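PDB 5FQ0: KDGF from Halomonas sp., which probably catalyses, as a metal-binding cupin, the conversion of unsaturated uronates from pectin and alginate breakdown into linear keto sugars. Local coordinates for residues P47-R52 with H86-A91; E51-I56 with F104-D109; A34-F39 with D97-D102. One frame throughout, in Å; residues are numbered along the deposited sequence.

In the fold
The three contacts sample the two facing antiparallel sheets of a small cupin barrel. Contact 1 joins strands 44-48 and 89-93 of the four-stranded sheet; contacts 2 and 3 lie in the six-stranded one, where strand 98-105 is paired with 54-61 on one flank and with 32-39 on the other. Along the chain contact 1 is nested inside the loop closed by contact 3, whereas contacts 2 and 3 cross. Centres of contacts 1 and 2 are about 11 Å apart; contact 1 gives three histidines and contact 2 one glutamine to the same nickel ion, so both sheets contribute to the metal pocket. Contact 3 is centred about 16 Å from the centre of contact 2, and its Asp102 reaches Gln55.

Contact 1 (P47-R52 with H86-A91); sequences PHQHER and HTMHGA. With NI (nickel (II) ion), chain H.
His48 O is held by two groups of segment 86-91: His89 N, 2.9 Å away with an N-H...O angle of 155°, and the weaker C-H donor Met88 CA. His48 N in turn binds His89 O, so the two histidines form an antiparallel hydrogen-bonded pair between strands 44-48 and 89-93 of the cupin barrel. This pairing puts both side chains on one face of the sheet, where the metal lies. Each ring carbon CG sits between backbone N and carbonyl carbon (chi1 63° in His48, 59° in His89), and the shared torsion brings the rings together at an oblique angle, centroids 4.1 Å apart. Their NE2 atoms converge on nickel, as does that of His50, whose CD2 meets the edge of the His89 ring. His48 NE2 binds the ion at 2.2 Å, and His50 NE2 and His89 NE2 each at 2.1 Å; Gln55 and a citrate supply the other ligands. Second-shell bonds fix the rotation of two rings: His89 ND1 donates to Thr87 O at 2.9 Å, and His48 ND1 is hydrogen-bonded to Thr46 O. A water accepting from His50 N also reaches Thr87 O. Further along, His86 N donates to His50 O at 2.7 Å, and Glu51 CA rests over a face of the His86 ring. On the side away from nickel, Met88 crosses Gln49 at about a right angle, its sulfur against Gln49 CG. Bends at chi2 and chi3 fold the methyl back over the strand, where Met88 CE presses on Pro47 CB at a tight 3.5 Å.

Contact 2 (E51-I56 with F104-D109); sequences ERHDQI and FSPRRD. With NI (nickel (II) ion), chain H; FLC (citrate anion), chain I.
Gln55 and Phe104 run abreast out of a non-hydrogen-bonded antiparallel pair into the metal pocket of the cupin fold. With CG anti to the backbone N (chi1 -173°) and the chain extended beyond it, Gln55 runs beside the phenyl ring, nearest its CE1. Its CB lies 4.0 Å from Phe104 CE1, and its CG closes to 3.6 Å from that same Phe104 CE1. Gln55 CD also packs on this ring atom, the amide turned 49° from the ring plane. At the tip the two polar atoms divide the work. Gln55 OE1 is a nickel ligand at 2.2 Å. Gln55 NE2 donates to citrate OG2 at 3.1 Å and makes a weak bond to Asp102 OD1. The citrate, probably from the crystallisation liquor, chelates the ion through one carboxylate, OG1 and OG2. Arg108 also holds it: NH2 donates to citrate OB2 at 2.9 Å and NH1 to the hydroxyl OHB; Asp110 forms a salt bridge with NH2. The Arg108 chain touches two rings on its way: CG lies over a face of Phe104, and Arg108 CD stands 3.5 Å above the centroid of the His53 ring, 4° off its normal, a CH-pi contact. At the edge of the imidazole, His53 NE2 makes a weak bond to Arg107 O at 3.1 Å. Backbone bonds between Asp54 and Ser105 join strands 54-61 and 98-105, adjacent in the six-stranded sheet, with the outermost strand 80-83 beyond the first and 32-39 beyond the second.

Contact 3 (A34-F39 with D97-D102); sequences AVCVKF and DSLVID
Strands 34-39 and 98-102 run antiparallel, 159° between their directions and 4.6 Å between their axes at closest approach, with six backbone hydrogen bonds in the pairs Val35-Asp102, Val37-Val100 and Phe39-Ser98. A G1 beta bulge sets Asp97 and Ser98 together opposite Phe39, where the pairing begins. The face carrying Val35, Val37, Phe39, Ser98, Val100 and Asp102 is the one turned to the barrel interior: the Phe39 ring meets Phe64 of the opposing sheet edge-to-face. On it, the chi1 of Val100 (57°) swings CG1 toward the neighbouring strand, against Val37 CB at 4.1 Å and Phe39 CE1 at 4.0 Å. The other face carries Cys36, Lys38, Leu99 and Ile101. There Leu99 CD2 lies alongside the lysine chain, 3.6 Å from Lys38 CB, and Ile101 CD1 packs on Cys36 SG. Lys38 NZ stays 4.4 Å from Asp97 OD1, beyond salt-bridge range; a water spans them, and NZ also bonds Gln22 OE1 and meets Trp14 in a cation-pi contact. The apolar middle of the inner face (Val37, Val100, Phe39) is followed, toward the metal, by the carboxylate of Asp102, whose OD2 lies 3.5 Å from Val37 CG2 while its OD1 accepts a weak bond from Gln55 NE2, consistent with a second-shell role in orienting that nickel ligand.

Contact 1 (P47-R52 with H86-A91)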
loop_
_atom_site.group_PDB
_atom_site.type_symbol
_atom_site.label_atom_id
_atom_site.label_comp_id
_atom_site.label_asym_id
_atom_site.label_seq_id
_atom_site.Cartn_x
_atom_site.Cartn_y
_atom_site.Cartn_z
ATOM N N PRO B 47 19.522 -4.013 -6.630
ATOM C CA PRO B 47 18.764 -3.483 -7.767
ATOM C C PRO B 47 18.367 -4.584 -8.728
ATOM O O PRO B 47 19.164 -5.465 -9.011
ATOM C CB PRO B 47 19.744 -2.477 -8.416
ATOM C CG PRO B 47 20.715 -2.130 -7.308
ATOM C CD PRO B 47 20.890 -3.451 -6.587
ATOM N N HIS B 48 17.119 -4.536 -9.195
ATOM C CA HIS B 48 16.552 -5.562 -10.056
ATOM C C HIS B 48 15.377 -4.891 -10.797
ATOM O O HIS B 48 14.986 -3.749 -10.495
ATOM C CB HIS B 48 16.067 -6.740 -9.201
ATOM C CG HIS B 48 14.956 -6.352 -8.269
ATOM N ND1 HIS B 48 15.176 -5.614 -7.127
ATOM C CD2 HIS B 48 13.612 -6.488 -8.374
ATOM C CE1 HIS B 48 14.023 -5.379 -6.527
ATOM N NE2 HIS B 48 13.059 -5.888 -7.268
ATOM N N GLN B 49 14.837 -5.609 -11.772
ATOM C CA GLN B 49 13.721 -5.173 -12.620
ATOM C C GLN B 49 12.736 -6.297 -12.579
ATOM O O GLN B 49 13.141 -7.457 -12.429
ATOM C CB GLN B 49 14.147 -5.164 -14.086
ATOM C CG GLN B 49 14.949 -3.991 -14.553
ATOM C CD GLN B 49 14.962 -3.889 -16.067
ATOM O OE1 GLN B 49 14.569 -4.828 -16.758
ATOM N NE2 GLN B 49 15.382 -2.729 -16.586
ATOM N N HIS B 50 11.458 -5.988 -12.761
ATOM C CA HIS B 50 10.503 -7.038 -13.043
ATOM C C HIS B 50 10.064 -6.984 -14.499
ATOM O O HIS B 50 9.629 -5.946 -14.972
ATOM C CB HIS B 50 9.318 -6.961 -12.082
ATOM C CG HIS B 50 9.747 -6.880 -10.656
ATOM N ND1 HIS B 50 10.306 -7.952 -9.993
ATOM C CD2 HIS B 50 9.768 -5.839 -9.789
ATOM C CE1 HIS B 50 10.623 -7.581 -8.763
ATOM N NE2 HIS B 50 10.294 -6.306 -8.615
ATOM N N GLU B 51 10.205 -8.108 -15.194
ATOM C CA GLU B 51 9.727 -8.246 -16.579
ATOM C C GLU B 51 8.209 -8.032 -16.653
ATOM O O GLU B 51 7.707 -7.396 -17.581
ATOM C CB GLU B 51 10.111 -9.641 -17.101
ATOM C CG GLU B 51 9.395 -10.113 -18.363
ATOM C CD GLU B 51 10.076 -9.603 -19.617
ATOM O OE1 GLU B 51 11.229 -10.028 -19.852
ATOM O OE2 GLU B 51 9.479 -8.777 -20.359
ATOM N N ARG B 52 7.476 -8.555 -15.668
ATOM C CA ARG B 52 6.012 -8.647 -15.775
ATOM C C ARG B 52 5.194 -7.891 -14.732
ATOM O O ARG B 52 3.953 -7.909 -14.809
ATOM C CB ARG B 52 5.549 -10.125 -15.721
ATOM C CG ARG B 52 6.003 -11.020 -16.870
ATOM C CD ARG B 52 5.630 -10.453 -18.246
ATOM N NE ARG B 52 4.187 -10.296 -18.403
ATOM C CZ ARG B 52 3.548 -10.075 -19.561
ATOM N NH1 ARG B 52 4.209 -9.988 -20.710
ATOM N NH2 ARG B 52 2.223 -9.919 -19.563
ATOM N N HIS B 86 10.003 -3.515 -16.039
ATOM C CA HIS B 86 11.241 -3.094 -16.723
ATOM C C HIS B 86 11.955 -1.849 -16.161
ATOM O O HIS B 86 12.726 -1.213 -16.896
ATOM C CB HIS B 86 11.003 -2.901 -18.247
ATOM C CG HIS B 86 10.651 -4.165 -18.942
ATOM N ND1 HIS B 86 9.363 -4.656 -18.973
ATOM C CD2 HIS B 86 11.428 -5.082 -19.570
ATOM C CE1 HIS B 86 9.355 -5.803 -19.630
ATOM N NE2 HIS B 86 10.597 -6.091 -19.986
ATOM N N THR B 87 11.682 -1.474 -14.905
ATOM C CA THR B 87 12.359 -0.323 -14.269
ATOM C C THR B 87 13.229 -0.881 -13.124
ATOM O O THR B 87 12.751 -1.633 -12.255
ATOM C CB THR B 87 11.387 0.789 -13.773
ATOM O OG1 THR B 87 10.531 1.199 -14.835
ATOM C CG2 THR B 87 12.121 2.053 -13.282
ATOM N N MET B 88 14.516 -0.555 -13.175
ATOM C CA MET B 88 15.470 -0.956 -12.157
ATOM C C MET B 88 15.217 -0.215 -10.870
ATOM O O MET B 88 15.076 1.009 -10.858
ATOM C CB MET B 88 16.905 -0.635 -12.616
ATOM C CG MET B 88 17.437 -1.575 -13.694
ATOM S SD MET B 88 17.665 -3.268 -13.112
ATOM C CE MET B 88 18.667 -2.899 -11.686
ATOM N N HIS B 89 15.198 -0.949 -9.771
ATOM C CA HIS B 89 14.967 -0.330 -8.487
ATOM C C HIS B 89 15.642 -1.204 -7.440
ATOM O O HIS B 89 15.852 -2.411 -7.653
ATOM C CB HIS B 89 13.448 -0.167 -8.213
ATOM C CG HIS B 89 12.681 -1.458 -8.232
ATOM N ND1 HIS B 89 12.380 -2.136 -9.401
ATOM C CD2 HIS B 89 12.184 -2.208 -7.225
ATOM C CE1 HIS B 89 11.743 -3.254 -9.107
ATOM N NE2 HIS B 89 11.573 -3.303 -7.794
ATOM N N GLY B 90 16.015 -0.579 -6.338
ATOM C CA GLY B 90 16.694 -1.246 -5.211
ATOM C C GLY B 90 16.579 -0.337 -4.002
ATOM O O GLY B 90 16.111 0.801 -4.119
ATOM N N ALA B 91 17.009 -0.814 -2.841
ATOM C CA ALA B 91 16.869 -0.036 -1.592
ATOM C C ALA B 91 17.915 -0.419 -0.565
ATOM O O ALA B 91 18.326 -1.571 -0.484
ATOM C CB ALA B 91 15.468 -0.258 -0.976
HETATM NI NI NI H . 11.005 -5.170 -7.019
HETATM O O HOH W 1 10.763 -3.340 -12.744
#

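Contact 2 (E51-I56 with F104-D109)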
loop_
_atom_site.group_PDB
_atom_site.type_symbol
_atom_site.label_atom_id
_atom_site.label_comp_id
_atom_site.label_asym_id
_atom_site.label_seq_id
_atom_site.Cartn_x
_atom_site.Cartn_y
_atom_site.Cartn_z
ATOM N N GLU B 51 10.205 -8.108 -15.194
ATOM C CA GLU B 51 9.727 -8.246 -16.579
ATOM C C GLU B 51 8.209 -8.032 -16.653
ATOM O O GLU B 51 7.707 -7.396 -17.581
ATOM C CB GLU B 51 10.111 -9.641 -17.101
ATOM C CG GLU B 51 9.395 -10.113 -18.363
ATOM C CD GLU B 51 10.076 -9.603 -19.617
ATOM O OE1 GLU B 51 11.229 -10.028 -19.852
ATOM O OE2 GLU B 51 9.479 -8.777 -20.359
ATOM N N ARG B 52 7.476 -8.555 -15.668
ATOM C CA ARG B 52 6.012 -8.647 -15.775
ATOM C C ARG B 52 5.194 -7.891 -14.732
ATOM O O ARG B 52 3.953 -7.909 -14.809
ATOM C CB ARG B 52 5.549 -10.125 -15.721
ATOM C CG ARG B 52 6.003 -11.020 -16.870
ATOM C CD ARG B 52 5.630 -10.453 -18.246
ATOM N NE ARG B 52 4.187 -10.296 -18.403
ATOM C CZ ARG B 52 3.548 -10.075 -19.561
ATOM N NH1 ARG B 52 4.209 -9.988 -20.710
ATOM N NH2 ARG B 52 2.223 -9.919 -19.563
ATOM N N HIS B 53 5.834 -7.311 -13.714
ATOM C CA HIS B 53 5.057 -6.703 -12.607
ATOM C C HIS B 53 5.355 -5.214 -12.417
ATOM O O HIS B 53 6.539 -4.808 -12.394
ATOM C CB HIS B 53 5.365 -7.450 -11.293
ATOM C CG HIS B 53 5.023 -8.906 -11.320
ATOM N ND1 HIS B 53 5.872 -9.872 -11.824
ATOM C CD2 HIS B 53 3.932 -9.565 -10.860
ATOM C CE1 HIS B 53 5.318 -11.059 -11.682
ATOM N NE2 HIS B 53 4.140 -10.902 -11.096
ATOM N N ASP B 54 4.310 -4.398 -12.265
ATOM C CA ASP B 54 4.501 -3.021 -11.786
ATOM C C ASP B 54 4.636 -3.125 -10.262
ATOM O O ASP B 54 4.089 -4.045 -9.651
ATOM C CB ASP B 54 3.299 -2.105 -12.109
ATOM C CG ASP B 54 3.084 -1.892 -13.612
ATOM O OD1 ASP B 54 4.083 -1.895 -14.376
ATOM O OD2 ASP B 54 1.931 -1.634 -14.018
ATOM N N GLN B 55 5.388 -2.206 -9.667
ATOM C CA GLN B 55 5.636 -2.197 -8.240
ATOM C C GLN B 55 5.499 -0.783 -7.696
ATOM O O GLN B 55 5.977 0.189 -8.314
ATOM C CB GLN B 55 7.015 -2.734 -7.891
ATOM C CG GLN B 55 7.172 -2.860 -6.366
ATOM C CD GLN B 55 8.501 -3.423 -5.988
ATOM O OE1 GLN B 55 9.088 -4.149 -6.773
ATOM N NE2 GLN B 55 9.002 -3.097 -4.772
ATOM N N ILE B 56 4.819 -0.660 -6.556
ATOM C CA ILE B 56 4.902 0.548 -5.745
ATOM C C ILE B 56 5.462 0.154 -4.383
ATOM O O ILE B 56 5.037 -0.861 -3.799
ATOM C CB ILE B 56 3.520 1.277 -5.624
ATOM C CG1 ILE B 56 3.126 1.906 -6.984
ATOM C CG2 ILE B 56 3.559 2.392 -4.552
ATOM C CD1 ILE B 56 1.701 2.387 -7.051
ATOM N N PHE B 104 2.006 -4.755 -5.900
ATOM C CA PHE B 104 2.298 -5.337 -7.218
ATOM C C PHE B 104 1.037 -5.522 -8.050
ATOM O O PHE B 104 -0.044 -5.753 -7.507
ATOM C CB PHE B 104 2.984 -6.717 -7.103
ATOM C CG PHE B 104 4.333 -6.698 -6.411
ATOM C CD1 PHE B 104 5.505 -6.437 -7.127
ATOM C CD2 PHE B 104 4.423 -6.974 -5.043
ATOM C CE1 PHE B 104 6.739 -6.464 -6.493
ATOM C CE2 PHE B 104 5.636 -6.984 -4.389
ATOM C CZ PHE B 104 6.811 -6.726 -5.113
ATOM N N SER B 105 1.185 -5.412 -9.371
ATOM C CA SER B 105 0.175 -5.861 -10.315
ATOM C C SER B 105 0.950 -6.477 -11.487
ATOM O O SER B 105 1.873 -5.841 -12.003
ATOM C CB SER B 105 -0.686 -4.712 -10.808
ATOM O OG SER B 105 -1.655 -5.214 -11.733
ATOM N N PRO B 106 0.638 -7.720 -11.870
ATOM C CA PRO B 106 -0.330 -8.558 -11.165
ATOM C C PRO B 106 0.283 -9.075 -9.874
ATOM O O PRO B 106 1.289 -8.539 -9.403
ATOM C CB PRO B 106 -0.579 -9.717 -12.159
ATOM C CG PRO B 106 0.684 -9.809 -12.945
ATOM C CD PRO B 106 1.132 -8.368 -13.107
ATOM N N ARG B 107 -0.319 -10.081 -9.270
ATOM C CA ARG B 107 0.231 -10.545 -8.012
ATOM C C ARG B 107 1.510 -11.336 -8.313
ATOM O O ARG B 107 1.669 -11.832 -9.441
ATOM C CB ARG B 107 -0.787 -11.374 -7.241
ATOM C CG ARG B 107 -0.864 -12.809 -7.642
ATOM C CD ARG B 107 -1.539 -13.674 -6.582
ATOM N NE ARG B 107 -2.125 -14.784 -7.306
ATOM C CZ ARG B 107 -3.374 -15.237 -7.152
ATOM N NH1 ARG B 107 -4.203 -14.758 -6.214
ATOM N NH2 ARG B 107 -3.790 -16.191 -7.941
ATOM N N ARG B 108 2.412 -11.429 -7.322
ATOM C CA ARG B 108 3.674 -12.125 -7.467
ATOM C C ARG B 108 3.465 -13.587 -7.054
ATOM O O ARG B 108 3.534 -13.896 -5.879
ATOM C CB ARG B 108 4.743 -11.470 -6.587
ATOM C CG ARG B 108 5.178 -10.080 -7.071
ATOM C CD ARG B 108 6.247 -10.216 -8.148
ATOM N NE ARG B 108 7.353 -11.020 -7.617
ATOM C CZ ARG B 108 8.416 -10.512 -6.986
ATOM N NH1 ARG B 108 8.537 -9.182 -6.806
ATOM N NH2 ARG B 108 9.353 -11.343 -6.520
ATOM N N ASP B 109 3.144 -14.464 -8.015
ATOM C CA ASP B 109 2.881 -15.890 -7.693
ATOM C C ASP B 109 4.105 -16.585 -7.112
ATOM O O ASP B 109 3.968 -17.521 -6.316
ATOM C CB ASP B 109 2.308 -16.666 -8.893
ATOM C CG ASP B 109 0.961 -16.142 -9.331
ATOM O OD1 ASP B 109 0.160 -15.743 -8.477
ATOM O OD2 ASP B 109 0.687 -16.106 -10.537
HETATM NI NI NI H . 11.005 -5.170 -7.019
HETATM C CAC FLC I . 12.074 -10.945 -2.943
HETATM C CA FLC I . 11.752 -9.463 -2.735
HETATM C CB FLC I . 11.381 -8.599 -3.973
HETATM C CBC FLC I . 12.215 -9.046 -5.181
HETATM C CG FLC I . 11.534 -7.094 -3.655
HETATM C CGC FLC I . 11.191 -6.213 -4.833
HETATM O OA1 FLC I . 13.252 -11.334 -2.740
HETATM O OA2 FLC I . 11.177 -11.757 -3.286
HETATM O OB1 FLC I . 13.279 -8.456 -5.481
HETATM O OB2 FLC I . 11.817 -10.022 -5.856
HETATM O OG1 FLC I . 10.616 -6.764 -5.839
HETATM O OG2 FLC I . 11.516 -4.974 -4.781
HETATM O OHB FLC I . 9.984 -8.740 -4.274
HETATM O O HOH W 2 3.749 -13.765 -10.985
#

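Contact 3 (A34-F39 with D97-D102)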
loop_
_atom_site.group_PDB
_atom_site.type_symbol
_atom_site.label_atom_id
_atom_site.label_comp_id
_atom_site.label_asym_id
_atom_site.label_seq_id
_atom_site.Cartn_x
_atom_site.Cartn_y
_atom_site.Cartn_z
ATOM N N ALA B 34 -0.325 -7.008 -1.908
ATOM C CA ALA B 34 0.386 -6.164 -0.958
ATOM C C ALA B 34 1.218 -7.072 -0.058
ATOM O O ALA B 34 0.733 -8.114 0.395
ATOM C CB ALA B 34 -0.601 -5.323 -0.123
ATOM N N VAL B 35 2.455 -6.662 0.207
ATOM C CA VAL B 35 3.382 -7.416 1.044
ATOM C C VAL B 35 3.982 -6.416 2.021
ATOM O O VAL B 35 4.392 -5.331 1.619
ATOM C CB VAL B 35 4.527 -8.048 0.204
ATOM C CG1 VAL B 35 5.415 -8.922 1.079
ATOM C CG2 VAL B 35 3.968 -8.847 -0.979
ATOM N N CYS B 36 4.018 -6.743 3.309
ATOM C CA CYS B 36 4.701 -5.845 4.251
ATOM C C CYS B 36 6.112 -6.404 4.409
ATOM O O CYS B 36 6.259 -7.571 4.787
ATOM C CB CYS B 36 3.963 -5.781 5.603
ATOM S SG CYS B 36 4.774 -4.733 6.836
ATOM N N VAL B 37 7.137 -5.587 4.114
ATOM C CA VAL B 37 8.550 -6.038 4.176
ATOM C C VAL B 37 9.330 -5.250 5.252
ATOM O O VAL B 37 9.328 -4.011 5.279
ATOM C CB VAL B 37 9.282 -5.931 2.799
ATOM C CG1 VAL B 37 10.633 -6.686 2.827
ATOM C CG2 VAL B 37 8.393 -6.468 1.667
ATOM N N LYS B 38 9.977 -5.990 6.148
ATOM C CA LYS B 38 10.742 -5.420 7.257
ATOM C C LYS B 38 12.244 -5.614 7.050
ATOM O O LYS B 38 12.720 -6.759 6.926
ATOM C CB LYS B 38 10.345 -6.095 8.576
ATOM C CG LYS B 38 11.067 -5.519 9.800
ATOM C CD LYS B 38 10.422 -5.977 11.098
ATOM C CE LYS B 38 10.403 -7.502 11.241
ATOM N NZ LYS B 38 11.705 -8.134 11.533
ATOM N N PHE B 39 12.979 -4.498 7.087
ATOM C CA PHE B 39 14.417 -4.503 6.894
ATOM C C PHE B 39 15.103 -4.158 8.215
ATOM O O PHE B 39 14.696 -3.252 8.904
ATOM C CB PHE B 39 14.795 -3.390 5.907
ATOM C CG PHE B 39 14.520 -3.703 4.467
ATOM C CD1 PHE B 39 13.223 -3.862 4.002
ATOM C CD2 PHE B 39 15.590 -3.749 3.544
ATOM C CE1 PHE B 39 12.992 -4.106 2.649
ATOM C CE2 PHE B 39 15.366 -4.013 2.204
ATOM C CZ PHE B 39 14.071 -4.186 1.751
ATOM N N ASP B 97 14.135 -2.119 11.889
ATOM C CA ASP B 97 12.696 -2.283 11.649
ATOM C C ASP B 97 12.127 -1.247 10.670
ATOM O O ASP B 97 11.068 -0.682 10.927
ATOM C CB ASP B 97 11.954 -2.197 12.994
ATOM C CG ASP B 97 12.336 -3.334 13.951
ATOM O OD1 ASP B 97 12.861 -4.366 13.503
ATOM O OD2 ASP B 97 12.124 -3.166 15.165
ATOM N N SER B 98 12.828 -0.967 9.560
ATOM C CA SER B 98 12.240 -0.093 8.554
ATOM C C SER B 98 11.178 -0.927 7.782
ATOM O O SER B 98 11.450 -2.064 7.395
ATOM C CB SER B 98 13.302 0.435 7.597
ATOM O OG SER B 98 14.155 1.343 8.273
ATOM N N LEU B 99 9.981 -0.371 7.592
ATOM C CA LEU B 99 8.887 -1.120 6.949
ATOM C C LEU B 99 8.475 -0.483 5.642
ATOM O O LEU B 99 8.281 0.726 5.578
ATOM C CB LEU B 99 7.653 -1.183 7.878
ATOM C CG LEU B 99 7.834 -1.826 9.257
ATOM C CD1 LEU B 99 6.528 -1.693 10.074
ATOM C CD2 LEU B 99 8.179 -3.279 9.073
ATOM N N VAL B 100 8.342 -1.301 4.600
ATOM C CA VAL B 100 7.826 -0.808 3.318
ATOM C C VAL B 100 6.705 -1.769 2.879
ATOM O O VAL B 100 6.810 -2.993 3.018
ATOM C CB VAL B 100 8.960 -0.624 2.250
ATOM C CG1 VAL B 100 9.746 -1.930 2.010
ATOM C CG2 VAL B 100 8.433 -0.028 0.931
ATOM N N ILE B 101 5.625 -1.205 2.367
ATOM C CA ILE B 101 4.574 -2.025 1.772
ATOM C C ILE B 101 4.902 -2.091 0.286
ATOM O O ILE B 101 4.836 -1.050 -0.411
ATOM C CB ILE B 101 3.165 -1.414 2.002
ATOM C CG1 ILE B 101 2.972 -0.995 3.448
ATOM C CG2 ILE B 101 2.099 -2.444 1.684
ATOM C CD1 ILE B 101 3.247 -2.101 4.455
ATOM N N ASP B 102 5.319 -3.266 -0.192
ATOM C CA ASP B 102 5.478 -3.447 -1.629
ATOM C C ASP B 102 4.136 -3.856 -2.230
ATOM O O ASP B 102 3.527 -4.828 -1.773
ATOM C CB ASP B 102 6.524 -4.513 -1.948
ATOM C CG ASP B 102 7.929 -4.016 -1.748
ATOM O OD1 ASP B 102 8.170 -2.799 -1.933
ATOM O OD2 ASP B 102 8.777 -4.868 -1.448
HETATM O O HOH W 3 12.706 -7.107 13.920
#